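Local coordinates for protein 11R-lipoxygenase (Gersemia fruticosa, PDB 3VF1) that is a calcium-dependent non-heme iron lipoxygenase that probably inserts molecular oxygen into polyunsaturated fatty acids, at residues 410-415 with 524-529; 417-422 with 648-653. All blocks are in the same frame, centred on the assembly; numbering follows the deposited sequence.

Contact 1: 410-415 with 524-529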
loop_
_atom_site.group_PDB
_atom_site.type_symbol
_atom_site.label_atom_id
_atom_site.label_comp_id
_atom_site.label_asym_id
_atom_site.label_seq_id
_atom_site.Cartn_x
_atom_site.Cartn_y
_atom_site.Cartn_z
ATOM N N ASN A 410 -1.319 -18.034 -11.998
ATOM C CA ASN A 410 -2.488 -18.909 -12.005
ATOM C C ASN A 410 -3.698 -18.393 -12.786
ATOM O O ASN A 410 -4.604 -19.166 -13.098
ATOM C CB ASN A 410 -2.909 -19.213 -10.566
ATOM C CG ASN A 410 -1.785 -19.815 -9.748
ATOM O OD1 ASN A 410 -1.535 -21.019 -9.807
ATOM N ND2 ASN A 410 -1.097 -18.977 -8.981
ATOM N N LEU A 411 -3.719 -17.103 -13.103
ATOM C CA LEU A 411 -4.872 -16.517 -13.780
ATOM C C LEU A 411 -4.521 -16.010 -15.175
ATOM O O LEU A 411 -3.518 -15.319 -15.354
ATOM C CB LEU A 411 -5.447 -15.364 -12.958
ATOM C CG LEU A 411 -5.929 -15.701 -11.547
ATOM C CD1 LEU A 411 -6.464 -14.449 -10.870
ATOM C CD2 LEU A 411 -6.988 -16.790 -11.578
ATOM N N PRO A 412 -5.349 -16.358 -16.171
ATOM C CA PRO A 412 -5.217 -15.786 -17.513
ATOM C C PRO A 412 -5.909 -14.431 -17.584
ATOM O O PRO A 412 -6.844 -14.184 -16.821
ATOM C CB PRO A 412 -5.938 -16.805 -18.392
ATOM C CG PRO A 412 -6.988 -17.374 -17.503
ATOM C CD PRO A 412 -6.403 -17.387 -16.115
ATOM N N SER A 413 -5.459 -13.568 -18.490
ATOM C CA SER A 413 -5.973 -12.204 -18.571
ATOM C C SER A 413 -7.440 -12.130 -19.005
ATOM O O SER A 413 -8.019 -11.044 -19.050
ATOM C CB SER A 413 -5.106 -11.369 -19.519
ATOM O OG SER A 413 -5.001 -11.983 -20.790
ATOM N N VAL A 414 -8.036 -13.275 -19.329
ATOM C CA VAL A 414 -9.443 -13.319 -19.717
ATOM C C VAL A 414 -10.340 -13.568 -18.501
ATOM O O VAL A 414 -11.561 -13.448 -18.581
ATOM C CB VAL A 414 -9.698 -14.410 -20.786
ATOM C CG1 VAL A 414 -9.587 -15.803 -20.176
ATOM C CG2 VAL A 414 -11.060 -14.214 -21.441
ATOM N N HIS A 415 -9.722 -13.904 -17.375
ATOM C CA HIS A 415 -10.451 -14.180 -16.141
ATOM C C HIS A 415 -10.924 -12.874 -15.494
ATOM O O HIS A 415 -10.164 -11.909 -15.413
ATOM C CB HIS A 415 -9.545 -14.945 -15.177
ATOM C CG HIS A 415 -10.279 -15.639 -14.073
ATOM N ND1 HIS A 415 -11.098 -14.974 -13.188
ATOM C CD2 HIS A 415 -10.303 -16.941 -13.700
ATOM C CE1 HIS A 415 -11.603 -15.835 -12.324
ATOM N NE2 HIS A 415 -11.136 -17.036 -12.611
ATOM N N ASP A 524 -14.302 -23.467 -10.650
ATOM C CA ASP A 524 -13.375 -22.576 -11.337
ATOM C C ASP A 524 -11.960 -22.996 -10.967
ATOM O O ASP A 524 -11.383 -22.485 -10.013
ATOM C CB ASP A 524 -13.614 -21.115 -10.944
ATOM C CG ASP A 524 -12.616 -20.166 -11.582
ATOM O OD1 ASP A 524 -11.567 -20.637 -12.075
ATOM O OD2 ASP A 524 -12.875 -18.945 -11.586
ATOM N N ASN A 525 -11.406 -23.933 -11.729
ATOM C CA ASN A 525 -10.091 -24.486 -11.426
ATOM C C ASN A 525 -9.003 -23.419 -11.322
ATOM O O ASN A 525 -7.995 -23.617 -10.643
ATOM C CB ASN A 525 -9.703 -25.520 -12.485
ATOM C CG ASN A 525 -9.653 -24.931 -13.883
ATOM O OD1 ASN A 525 -10.680 -24.562 -14.452
ATOM N ND2 ASN A 525 -8.453 -24.848 -14.447
ATOM N N GLU A 526 -9.207 -22.288 -11.990
ATOM C CA GLU A 526 -8.182 -21.251 -12.059
ATOM C C GLU A 526 -8.099 -20.400 -10.789
ATOM O O GLU A 526 -7.006 -20.037 -10.357
ATOM C CB GLU A 526 -8.402 -20.372 -13.293
ATOM C CG GLU A 526 -8.065 -21.084 -14.594
ATOM C CD GLU A 526 -8.420 -20.277 -15.827
ATOM O OE1 GLU A 526 -9.089 -19.231 -15.692
ATOM O OE2 GLU A 526 -8.027 -20.693 -16.938
ATOM N N ILE A 527 -9.243 -20.085 -10.190
ATOM C CA ILE A 527 -9.247 -19.333 -8.941
ATOM C C ILE A 527 -8.779 -20.231 -7.802
ATOM O O ILE A 527 -8.213 -19.756 -6.815
ATOM C CB ILE A 527 -10.646 -18.767 -8.603
ATOM C CG1 ILE A 527 -10.529 -17.594 -7.626
ATOM C CG2 ILE A 527 -11.543 -19.848 -8.020
ATOM C CD1 ILE A 527 -9.867 -16.362 -8.215
ATOM N N GLN A 528 -9.013 -21.532 -7.946
ATOM C CA GLN A 528 -8.587 -22.501 -6.945
ATOM C C GLN A 528 -7.071 -22.660 -6.970
ATOM O O GLN A 528 -6.445 -22.881 -5.933
ATOM C CB GLN A 528 -9.267 -23.851 -7.184
ATOM C CG GLN A 528 -10.788 -23.783 -7.169
ATOM C CD GLN A 528 -11.345 -23.328 -5.834
ATOM O OE1 GLN A 528 -10.687 -23.440 -4.803
ATOM N NE2 GLN A 528 -12.566 -22.807 -5.851
ATOM N N ASP A 529 -6.482 -22.549 -8.157
ATOM C CA ASP A 529 -5.030 -22.557 -8.290
ATOM C C ASP A 529 -4.465 -21.297 -7.649
ATOM O O ASP A 529 -3.442 -21.334 -6.967
ATOM C CB ASP A 529 -4.620 -22.616 -9.764
ATOM C CG ASP A 529 -5.004 -23.924 -10.429
ATOM O OD1 ASP A 529 -5.102 -24.946 -9.717
ATOM O OD2 ASP A 529 -5.204 -23.930 -11.661
#

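Contact 2: 417-422 with 648-653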
loop_
_atom_site.group_PDB
_atom_site.type_symbol
_atom_site.label_atom_id
_atom_site.label_comp_id
_atom_site.label_asym_id
_atom_site.label_seq_id
_atom_site.Cartn_x
_atom_site.Cartn_y
_atom_site.Cartn_z
ATOM N N VAL A 417 -11.532 -12.020 -12.375
ATOM C CA VAL A 417 -10.798 -11.648 -11.170
ATOM C C VAL A 417 -9.456 -11.006 -11.514
ATOM O O VAL A 417 -9.017 -10.078 -10.835
ATOM C CB VAL A 417 -10.566 -12.864 -10.255
ATOM C CG1 VAL A 417 -9.603 -12.516 -9.127
ATOM C CG2 VAL A 417 -11.888 -13.361 -9.698
ATOM N N TRP A 418 -8.806 -11.499 -12.564
ATOM C CA TRP A 418 -7.569 -10.887 -13.035
ATOM C C TRP A 418 -7.818 -9.434 -13.419
ATOM O O TRP A 418 -7.023 -8.549 -13.101
ATOM C CB TRP A 418 -7.005 -11.642 -14.238
ATOM C CG TRP A 418 -6.011 -10.829 -15.012
ATOM C CD1 TRP A 418 -6.284 -9.939 -16.011
ATOM C CD2 TRP A 418 -4.590 -10.817 -14.842
ATOM N NE1 TRP A 418 -5.120 -9.378 -16.477
ATOM C CE2 TRP A 418 -4.065 -9.900 -15.776
ATOM C CE3 TRP A 418 -3.708 -11.493 -13.993
ATOM C CZ2 TRP A 418 -2.701 -9.645 -15.885
ATOM C CZ3 TRP A 418 -2.354 -11.236 -14.104
ATOM C CH2 TRP A 418 -1.864 -10.322 -15.043
ATOM N N LYS A 419 -8.926 -9.195 -14.113
ATOM C CA LYS A 419 -9.293 -7.850 -14.538
ATOM C C LYS A 419 -9.616 -6.982 -13.331
ATOM O O LYS A 419 -9.292 -5.795 -13.299
ATOM C CB LYS A 419 -10.506 -7.898 -15.469
ATOM C CG LYS A 419 -10.272 -8.636 -16.776
ATOM C CD LYS A 419 -11.537 -8.652 -17.618
ATOM C CE LYS A 419 -11.337 -9.393 -18.930
ATOM N NZ LYS A 419 -10.388 -8.694 -19.841
ATOM N N LEU A 420 -10.263 -7.586 -12.340
ATOM C CA LEU A 420 -10.666 -6.871 -11.137
ATOM C C LEU A 420 -9.459 -6.356 -10.360
ATOM O O LEU A 420 -9.407 -5.188 -9.976
ATOM C CB LEU A 420 -11.498 -7.787 -10.237
ATOM C CG LEU A 420 -11.990 -7.164 -8.929
ATOM C CD1 LEU A 420 -12.997 -6.054 -9.203
ATOM C CD2 LEU A 420 -12.587 -8.225 -8.021
ATOM N N LEU A 421 -8.488 -7.235 -10.137
ATOM C CA LEU A 421 -7.350 -6.925 -9.280
ATOM C C LEU A 421 -6.250 -6.147 -9.992
ATOM O O LEU A 421 -5.448 -5.473 -9.347
ATOM C CB LEU A 421 -6.756 -8.216 -8.714
ATOM C CG LEU A 421 -7.663 -9.038 -7.798
ATOM C CD1 LEU A 421 -6.936 -10.283 -7.312
ATOM C CD2 LEU A 421 -8.138 -8.198 -6.625
ATOM N N TYR A 422 -6.206 -6.237 -11.317
ATOM C CA TYR A 422 -5.080 -5.694 -12.070
ATOM C C TYR A 422 -4.730 -4.255 -11.686
ATOM O O TYR A 422 -3.578 -3.962 -11.370
ATOM C CB TYR A 422 -5.327 -5.781 -13.577
ATOM C CG TYR A 422 -4.139 -5.311 -14.384
ATOM C CD1 TYR A 422 -3.044 -6.139 -14.580
ATOM C CD2 TYR A 422 -4.104 -4.037 -14.934
ATOM C CE1 TYR A 422 -1.952 -5.717 -15.306
ATOM C CE2 TYR A 422 -3.013 -3.605 -15.664
ATOM C CZ TYR A 422 -1.940 -4.451 -15.847
ATOM O OH TYR A 422 -0.851 -4.030 -16.572
ATOM N N ASN A 648 -9.153 0.319 -18.247
ATOM C CA ASN A 648 -10.104 -0.745 -17.948
ATOM C C ASN A 648 -9.951 -1.960 -18.859
ATOM O O ASN A 648 -9.880 -1.831 -20.081
ATOM C CB ASN A 648 -11.532 -0.208 -18.046
ATOM C CG ASN A 648 -12.564 -1.244 -17.676
ATOM O OD1 ASN A 648 -12.296 -2.150 -16.888
ATOM N ND2 ASN A 648 -13.754 -1.120 -18.244
ATOM N N LEU A 649 -9.914 -3.140 -18.250
ATOM C CA LEU A 649 -9.779 -4.388 -18.992
ATOM C C LEU A 649 -11.134 -5.052 -19.232
ATOM O O LEU A 649 -11.243 -5.976 -20.034
ATOM C CB LEU A 649 -8.863 -5.350 -18.236
ATOM C CG LEU A 649 -7.436 -4.857 -18.005
ATOM C CD1 LEU A 649 -6.654 -5.862 -17.172
ATOM C CD2 LEU A 649 -6.737 -4.600 -19.331
ATOM N N PHE A 650 -12.164 -4.581 -18.537
ATOM C CA PHE A 650 -13.502 -5.146 -18.684
ATOM C C PHE A 650 -14.166 -4.687 -19.976
ATOM O O PHE A 650 -14.160 -3.500 -20.301
ATOM C CB PHE A 650 -14.384 -4.762 -17.494
ATOM C CG PHE A 650 -14.103 -5.553 -16.250
ATOM C CD1 PHE A 650 -14.586 -6.840 -16.111
ATOM C CD2 PHE A 650 -13.364 -5.005 -15.214
ATOM C CE1 PHE A 650 -14.333 -7.571 -14.968
ATOM C CE2 PHE A 650 -13.110 -5.730 -14.068
ATOM C CZ PHE A 650 -13.596 -7.016 -13.945
ATOM N N GLY A 651 -14.736 -5.638 -20.708
ATOM C CA GLY A 651 -15.490 -5.332 -21.910
ATOM C C GLY A 651 -16.984 -5.454 -21.679
ATOM O O GLY A 651 -17.780 -4.797 -22.351
ATOM N N ASP A 652 -17.367 -6.294 -20.723
ATOM C CA ASP A 652 -18.775 -6.536 -20.438
ATOM C C ASP A 652 -19.452 -5.274 -19.913
ATOM O O ASP A 652 -18.965 -4.640 -18.980
ATOM C CB ASP A 652 -18.924 -7.667 -19.419
ATOM C CG ASP A 652 -18.179 -8.925 -19.831
ATOM O OD1 ASP A 652 -18.698 -9.674 -20.684
ATOM O OD2 ASP A 652 -17.076 -9.164 -19.296
ATOM N N ALA A 653 -20.580 -4.920 -20.519
ATOM C CA ALA A 653 -21.305 -3.710 -20.150
ATOM C C ALA A 653 -21.832 -3.790 -18.718
ATOM O O ALA A 653 -22.061 -2.764 -18.078
ATOM C CB ALA A 653 -22.448 -3.465 -21.123
#

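Contact 1: 410-415 with 524-529
The imidazole ring of H415 meets two carboxylates at its edge, D524 OD2 at NE2 and E526 OE1 beside CD2, while L411 CD2 of its own segment lies over the rim of one face, 3.9 Å above the plane. H415 NE2 donates to D524 OD2 at 2.8 Å. The bond enters the syn lone pair but is bent (N-H...O 140°), the oxygen somewhat out of the ring plane; ring and carboxylate planes are 24° apart. With CG swung away from the backbone N (chi1 -162°), the ring reaches toward 524-529. E526 OE1 lies 3.3 Å from both H415 CD2 and P412 CD, touching ring edge and proline at once; the extended glutamate chain also sends OE2 into a salt bridge with R154. Within the lipoxygenase domain, the contact joins the link between helices 369-410 and 416-425 to the start of helix 525-538, with helix 148-164 beside P412. H415 ND1 caps its own helix, taking the N-H of V417, while NE2 holds D524, the N-cap of the other. D524 OD1 accepts from I527 N at 3.0 Å, above the carboxylate plane, and weakly from E526 N; OD2 also bonds Y515 OH. A histidine suits this place because one nitrogen can accept as the other donates. The type I turn from P412 to H415 brings the ring round, with the rigid proline at its start. L411 CD2 rests on E526 O at 3.5 Å. N410 lays its amide obliquely against D529, OD1 lying 3.5 Å from D529 CB, while ND2 bonds S406 O and D533 OD2.

Contact 2: 417-422 with 648-653
K419 reaches across to the 648-653 loop, its aliphatic part on F650 and its ammonium group on a carbonyl. K419 CB sits over one face of the F650 ring, 3.7 Å from the centroid and 19° off the normal, a CH-pi contact. The flat phenyl suits a place against the helix surface, where its CZ also approaches L420 N at 3.7 Å. Beyond CB the lysine runs straight until chi4 turns it (-67°), which brings NZ to L649 O at 2.9 Å, above the carbonyl plane and not on a lone pair. NZ also makes weak bonds to S413 O and G136 O and so probably faces several carbonyls; a long chain with a donating end fits here. An alanine here would keep the carbon on the F650 face, but the carbonyl of L649 would probably be left without its donor and the loop freer to shift. The 648-653 loop leads into helix 653-676 and packs on helix 416-425 of the lipoxygenase domain, close to R125 of the PLAT domain, a neighbour of W418, and to G136 near that domain's end. L649 CD1 completes the tight part, touching both Y422 CG at 3.8 Å and W418 NE1 at 3.9 Å; the leucine is long enough to put a single methyl against both rings. Farther along, the contact loosens: G651 and A653 are exposed, and D652 OD2 bonds Y514 OH and A138 N and makes no contact with 417-422. At the partly exposed beginning, N648 OD1 accepts from F650 N at 2.9 Å, an Asx turn that shapes the loop presenting the ring.

In the fold
Helix 369-410, which carries the iron ligands H392 and H397, ends where contact 1 begins. The chain then turns through 410-415 straight into 417-422, so the two contacts start almost side by side. After the largely helical run that follows, 524-529 returns to close the loop of contact 1, and 648-653 comes much later to close that of contact 2. Because the segments alternate, the loops cross. The centres of contacts 1 and 2 are about 13 Å apart, and the contacts touch directly, with I527 CD1 packing on V417 CG2. Helix 416-425 and the turn before it are thus tied to the start of helix 525-538 and to the approach to helix 653-676.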